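Mannitol dehydrogenase (Pseudomonas fluorescens, PDB 1LJ8) binds NAD and probably catalyses the NAD-dependent oxidation of mannitol to fructose, as a long-chain dehydrogenase of the mannitol dehydrogenase family. Local coordinates at residues K16-T21 against V96-S101; L3-L8 against G78-F83. All blocks are in the same frame, centred on the assembly; numbering follows the deposited sequence.

How the contacts relate
Both contacts fasten the N-terminal arm, which precedes strand 27-32, onto the Rossmann domain, and both lie far from the centre of the chain. Contact 1 is the more buried: its backbone bonds to strand 96-107, while a proline, a tyrosine and an aliphatic pair fill in beside it. Contact 2 is only partly buried, with leucines packed round buried Leu82, Lys5 and Asp80 at the solvent-exposed side, and a carboxylate and waters as the polar links. They hold adjoining elements: Ile99 N lies 2.9 Å from Phe83 O, a probable hydrogen bond, and Leu8 of segment 3-8 packs on both Leu17 and Val98. The centres of contact 1 and contact 2 are 11 Å apart.

Contact 1 of 2, residues K16-T21 against V96-S101; sequences KLPAYT and VRVIGS
Lys16 and Arg97 face each other at a single parallel beta bridge, where the N-terminal arm runs alongside strand 96-107 of the Rossmann-domain sheet. The evidence is a pair of nearly straight bonds: Lys16 N donates to Val96 O at 2.9 Å (168°), and Val98 N donates to Lys16 O at 2.8 Å (171°). Beside them the Arg97 guanidinium lies with one face against the Lys16 side chain, whose CB stands 3.4 Å above its plane, displaced toward the rim. Arg97 reaches this place with CG anti to its own N (chi1 170°) and a bend at chi3 that folds the flat group back. The two cationic ends come near one another, but the carboxylate of Glu95 pairs with both Lys16 NZ and Arg97 NE. Further along, Pro18 presses its ring on the strand, CD lying 3.4 Å from Val98 O. Pro18 CB in turn sits over one face of the Tyr20 ring, 3.7 Å above its plane. Tyr20 points its hydroxyl at Gly100 and sets it close against the backbone there, with OH 3.1 Å from Gly100 CA. Asp47 OD1, in helix 42-50, binds both Tyr20 OH and Gly100 N. One water completes the join, donating to Leu17 O at 2.6 Å and accepting from Arg97 NH1 at 2.8 Å in the guanidinium plane.

Contact 2 of 2, residues L3-L8 against G78-F83; sequences LNKQNL and GQDYLF
Leu3 and Gln79 meet where the N-terminal arm crosses a type I' beta turn, Gln79 to Leu82, closed by a bond from Leu82 N to Gln79 O. The Gln79 side chain, extended beyond CG, passes across the end of the Leu3 carbonyl, and the oxygen meets the side of its stem. Its CB lies 3.3 Å from Leu3 O and its CG closer still, 3.0 Å from that oxygen, a tight approach; CD is already drawing off. Leu3 O is buried here without a hydrogen-bond partner, so the aliphatic stem covers it but does not satisfy it. At the tip, NE2 donates to Leu82 O at 3.1 Å (158°), the acceptor lying close to the amide plane, and it also bonds Asp252 OD1. OE1 accepts from Ala253 N and Lys2 NZ. With a leucine in its place, Leu82 O and Ala253 N would probably be left without their amide mates, and the turn would lose its tie to the neighbouring loop.

Leu82 fills the middle of the contact: its CB meets Leu3 CD2 at 4.2 Å, and its CD1 touches Lys5 CG at 3.8 Å and Leu8 CD2. At the solvent edge Asp80 OD2 takes Lys5 N at 2.8 Å (166°) through its anti lone pair, while the Lys5 stem crosses Asp80 CB. The same OD2 accepts from a water bound by Gln6 N. Asn4 OD1 receives Asn7 N at 2.7 Å, an Asx motif that curls the arm.

Asp80, at positive phi, is the C-prime residue of the Schellman motif ending helix 69-77. The arm lies against the turn that leads from that helix into strand 83-87, with Leu8 reaching on to Val98 of strand 96-107.

Contact 1 of 2, residues K16-T21 against V96-S101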
loop_
_atom_site.group_PDB
_atom_site.type_symbol
_atom_site.label_atom_id
_atom_site.label_comp_id
_atom_site.label_asym_id
_atom_site.label_seq_id
_atom_site.Cartn_x
_atom_site.Cartn_y
_atom_site.Cartn_z
ATOM N N LYS A 16 13.222 -1.247 -23.285
ATOM C CA LYS A 16 12.018 -1.763 -23.937
ATOM C C LYS A 16 10.994 -0.640 -24.080
ATOM O O LYS A 16 10.823 0.205 -23.176
ATOM C CB LYS A 16 11.436 -2.911 -23.113
ATOM C CG LYS A 16 12.491 -3.910 -22.626
ATOM C CD LYS A 16 12.857 -4.981 -23.631
ATOM C CE LYS A 16 13.650 -6.138 -22.916
ATOM N NZ LYS A 16 12.904 -6.983 -21.838
ATOM N N LEU A 17 10.356 -0.597 -25.248
ATOM C CA LEU A 17 9.373 0.445 -25.567
ATOM C C LEU A 17 7.986 -0.128 -25.807
ATOM O O LEU A 17 7.842 -1.303 -26.176
ATOM C CB LEU A 17 9.790 1.162 -26.862
ATOM C CG LEU A 17 11.241 1.655 -26.966
ATOM C CD1 LEU A 17 11.435 2.213 -28.368
ATOM C CD2 LEU A 17 11.566 2.709 -25.873
ATOM N N PRO A 18 6.954 0.681 -25.594
ATOM C CA PRO A 18 5.581 0.225 -25.827
ATOM C C PRO A 18 5.551 -0.236 -27.285
ATOM O O PRO A 18 6.187 0.398 -28.162
ATOM C CB PRO A 18 4.774 1.500 -25.677
ATOM C CG PRO A 18 5.510 2.241 -24.606
ATOM C CD PRO A 18 6.970 2.021 -24.976
ATOM N N ALA A 19 4.832 -1.313 -27.557
ATOM C CA ALA A 19 4.745 -1.860 -28.916
ATOM C C ALA A 19 3.454 -1.417 -29.577
ATOM O O ALA A 19 3.178 -1.783 -30.716
ATOM C CB ALA A 19 4.830 -3.393 -28.894
ATOM N N TYR A 20 2.682 -0.578 -28.908
ATOM C CA TYR A 20 1.429 -0.097 -29.483
ATOM C C TYR A 20 1.565 1.387 -29.758
ATOM O O TYR A 20 2.468 2.048 -29.224
ATOM C CB TYR A 20 0.275 -0.344 -28.502
ATOM C CG TYR A 20 0.587 0.125 -27.079
ATOM C CD1 TYR A 20 0.145 1.373 -26.606
ATOM C CD2 TYR A 20 1.321 -0.683 -26.230
ATOM C CE1 TYR A 20 0.442 1.802 -25.288
ATOM C CE2 TYR A 20 1.625 -0.286 -24.899
ATOM C CZ TYR A 20 1.169 0.975 -24.448
ATOM O OH TYR A 20 1.460 1.375 -23.151
ATOM N N THR A 21 0.707 1.914 -30.622
ATOM C CA THR A 21 0.741 3.337 -30.921
ATOM C C THR A 21 0.079 4.070 -29.755
ATOM O O THR A 21 -1.124 3.884 -29.478
ATOM C CB THR A 21 -0.023 3.662 -32.237
ATOM O OG1 THR A 21 0.665 3.060 -33.344
ATOM C CG2 THR A 21 -0.105 5.151 -32.455
ATOM N N VAL A 96 14.444 -2.771 -18.175
ATOM C CA VAL A 96 14.203 -1.334 -18.052
ATOM C C VAL A 96 13.225 -1.126 -19.198
ATOM O O VAL A 96 13.526 -1.420 -20.362
ATOM C CB VAL A 96 15.463 -0.503 -18.308
ATOM C CG1 VAL A 96 15.135 0.991 -18.081
ATOM C CG2 VAL A 96 16.552 -0.954 -17.398
ATOM N N ARG A 97 12.050 -0.601 -18.871
ATOM C CA ARG A 97 10.985 -0.497 -19.844
ATOM C C ARG A 97 10.210 0.799 -19.704
ATOM O O ARG A 97 9.908 1.210 -18.590
ATOM C CB ARG A 97 10.020 -1.666 -19.594
ATOM C CG ARG A 97 8.705 -1.597 -20.359
ATOM C CD ARG A 97 7.818 -2.838 -20.023
ATOM N NE ARG A 97 8.411 -4.071 -20.569
ATOM C CZ ARG A 97 8.413 -4.391 -21.865
ATOM N NH1 ARG A 97 7.855 -3.597 -22.785
ATOM N NH2 ARG A 97 9.052 -5.498 -22.268
ATOM N N VAL A 98 9.914 1.433 -20.835
ATOM C CA VAL A 98 9.088 2.626 -20.820
ATOM C C VAL A 98 7.610 2.169 -20.839
ATOM O O VAL A 98 7.210 1.370 -21.690
ATOM C CB VAL A 98 9.379 3.515 -22.049
ATOM C CG1 VAL A 98 8.318 4.621 -22.109
ATOM C CG2 VAL A 98 10.795 4.133 -21.887
ATOM N N ILE A 99 6.803 2.674 -19.899
ATOM C CA ILE A 99 5.402 2.289 -19.757
ATOM C C ILE A 99 4.528 3.376 -20.371
ATOM O O ILE A 99 4.723 4.562 -20.058
ATOM C CB ILE A 99 5.035 2.139 -18.253
ATOM C CG1 ILE A 99 5.915 1.031 -17.623
ATOM C CG2 ILE A 99 3.530 1.824 -18.102
ATOM C CD1 ILE A 99 5.599 -0.428 -18.173
ATOM N N GLY A 100 3.569 2.975 -21.219
ATOM C CA GLY A 100 2.701 3.954 -21.860
ATOM C C GLY A 100 1.222 3.816 -21.559
ATOM O O GLY A 100 0.393 4.453 -22.222
ATOM N N SER A 101 0.877 3.029 -20.534
ATOM C CA SER A 101 -0.542 2.806 -20.218
ATOM C C SER A 101 -1.277 3.909 -19.455
ATOM O O SER A 101 -2.492 3.833 -19.307
ATOM C CB SER A 101 -0.655 1.480 -19.465
ATOM O OG SER A 101 0.187 1.552 -18.328
HETATM O O HOH W 1 8.357 -3.823 -25.572
#

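Contact 2 of 2, residues L3-L8 against G78-F83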
loop_
_atom_site.group_PDB
_atom_site.type_symbol
_atom_site.label_atom_id
_atom_site.label_comp_id
_atom_site.label_asym_id
_atom_site.label_seq_id
_atom_site.Cartn_x
_atom_site.Cartn_y
_atom_site.Cartn_z
ATOM N N LEU A 3 13.244 11.506 -21.119
ATOM C CA LEU A 3 12.147 10.651 -21.548
ATOM C C LEU A 3 10.928 11.485 -21.943
ATOM O O LEU A 3 10.393 12.265 -21.140
ATOM C CB LEU A 3 11.738 9.667 -20.415
ATOM C CG LEU A 3 10.479 8.843 -20.786
ATOM C CD1 LEU A 3 10.691 8.027 -22.090
ATOM C CD2 LEU A 3 10.136 7.857 -19.582
ATOM N N ASN A 4 10.514 11.329 -23.204
ATOM C CA ASN A 4 9.306 11.935 -23.718
ATOM C C ASN A 4 8.959 11.293 -25.068
ATOM O O ASN A 4 9.700 10.442 -25.598
ATOM C CB ASN A 4 9.400 13.465 -23.797
ATOM C CG ASN A 4 10.494 13.950 -24.726
ATOM O OD1 ASN A 4 10.787 13.346 -25.744
ATOM N ND2 ASN A 4 11.116 15.059 -24.346
ATOM N N LYS A 5 7.828 11.646 -25.628
ATOM C CA LYS A 5 7.472 11.007 -26.895
ATOM C C LYS A 5 8.431 11.344 -27.999
ATOM O O LYS A 5 8.708 10.515 -28.877
ATOM C CB LYS A 5 6.055 11.378 -27.294
ATOM C CG LYS A 5 5.033 10.595 -26.475
ATOM C CD LYS A 5 3.629 11.101 -26.740
ATOM C CE LYS A 5 3.165 10.674 -28.121
ATOM N NZ LYS A 5 1.795 11.223 -28.405
ATOM N N GLN A 6 8.943 12.567 -27.966
ATOM C CA GLN A 6 9.871 13.008 -28.992
ATOM C C GLN A 6 11.138 12.174 -29.010
ATOM O O GLN A 6 11.657 11.869 -30.086
ATOM C CB GLN A 6 10.226 14.481 -28.787
ATOM C CG GLN A 6 10.749 15.172 -30.036
ATOM C CD GLN A 6 9.761 15.140 -31.229
ATOM O OE1 GLN A 6 8.526 15.222 -31.068
ATOM N NE2 GLN A 6 10.320 15.003 -32.445
ATOM N N ASN A 7 11.609 11.753 -27.823
ATOM C CA ASN A 7 12.854 11.016 -27.717
ATOM C C ASN A 7 12.716 9.530 -27.554
ATOM O O ASN A 7 13.717 8.811 -27.441
ATOM C CB ASN A 7 13.670 11.528 -26.519
ATOM C CG ASN A 7 14.009 13.001 -26.626
ATOM O OD1 ASN A 7 14.078 13.573 -27.755
ATOM N ND2 ASN A 7 14.263 13.630 -25.483
ATOM N N LEU A 8 11.477 9.063 -27.555
ATOM C CA LEU A 8 11.213 7.648 -27.302
ATOM C C LEU A 8 12.034 6.686 -28.165
ATOM O O LEU A 8 12.415 5.614 -27.704
ATOM C CB LEU A 8 9.717 7.400 -27.452
ATOM C CG LEU A 8 9.135 6.063 -26.956
ATOM C CD1 LEU A 8 9.496 5.814 -25.459
ATOM C CD2 LEU A 8 7.606 6.129 -27.152
ATOM N N GLY A 78 5.316 16.349 -18.156
ATOM C CA GLY A 78 6.505 16.795 -18.878
ATOM C C GLY A 78 7.151 15.678 -19.691
ATOM O O GLY A 78 8.092 15.902 -20.465
ATOM N N GLN A 79 6.634 14.460 -19.538
ATOM C CA GLN A 79 7.141 13.292 -20.267
ATOM C C GLN A 79 6.020 12.674 -21.150
ATOM O O GLN A 79 6.142 11.535 -21.621
ATOM C CB GLN A 79 7.695 12.231 -19.276
ATOM C CG GLN A 79 8.884 12.826 -18.568
ATOM C CD GLN A 79 9.585 11.944 -17.535
ATOM O OE1 GLN A 79 10.618 12.350 -17.028
ATOM N NE2 GLN A 79 9.027 10.756 -17.216
ATOM N N ASP A 80 4.956 13.445 -21.386
ATOM C CA ASP A 80 3.827 12.997 -22.214
ATOM C C ASP A 80 3.189 11.761 -21.554
ATOM O O ASP A 80 2.624 10.888 -22.212
ATOM C CB ASP A 80 4.316 12.661 -23.635
ATOM C CG ASP A 80 4.940 13.853 -24.342
ATOM O OD1 ASP A 80 4.274 14.926 -24.376
ATOM O OD2 ASP A 80 6.095 13.717 -24.840
ATOM N N TYR A 81 3.282 11.734 -20.236
ATOM C CA TYR A 81 2.747 10.670 -19.384
ATOM C C TYR A 81 3.469 9.330 -19.485
ATOM O O TYR A 81 3.048 8.331 -18.891
ATOM C CB TYR A 81 1.223 10.534 -19.544
ATOM C CG TYR A 81 0.529 11.677 -18.824
ATOM C CD1 TYR A 81 0.180 12.842 -19.501
ATOM C CD2 TYR A 81 0.355 11.648 -17.428
ATOM C CE1 TYR A 81 -0.306 13.978 -18.785
ATOM C CE2 TYR A 81 -0.137 12.762 -16.731
ATOM C CZ TYR A 81 -0.452 13.925 -17.420
ATOM O OH TYR A 81 -0.861 15.056 -16.706
ATOM N N LEU A 82 4.628 9.341 -20.140
ATOM C CA LEU A 82 5.471 8.133 -20.188
ATOM C C LEU A 82 6.369 8.107 -18.906
ATOM O O LEU A 82 6.693 9.151 -18.358
ATOM C CB LEU A 82 6.409 8.175 -21.419
ATOM C CG LEU A 82 5.737 8.192 -22.800
ATOM C CD1 LEU A 82 6.790 8.405 -23.907
ATOM C CD2 LEU A 82 4.985 6.899 -23.018
ATOM N N PHE A 83 6.756 6.919 -18.422
ATOM C CA PHE A 83 7.664 6.840 -17.282
ATOM C C PHE A 83 8.395 5.520 -17.427
ATOM O O PHE A 83 7.888 4.608 -18.097
ATOM C CB PHE A 83 6.935 6.935 -15.924
ATOM C CG PHE A 83 5.922 5.850 -15.674
ATOM C CD1 PHE A 83 6.312 4.659 -15.029
ATOM C CD2 PHE A 83 4.610 5.996 -16.105
ATOM C CE1 PHE A 83 5.387 3.616 -14.826
ATOM C CE2 PHE A 83 3.661 4.965 -15.913
ATOM C CZ PHE A 83 4.049 3.755 -15.269
HETATM O O HOH W 2 10.192 16.865 -21.963
HETATM O O HOH W 3 7.550 14.871 -26.643
#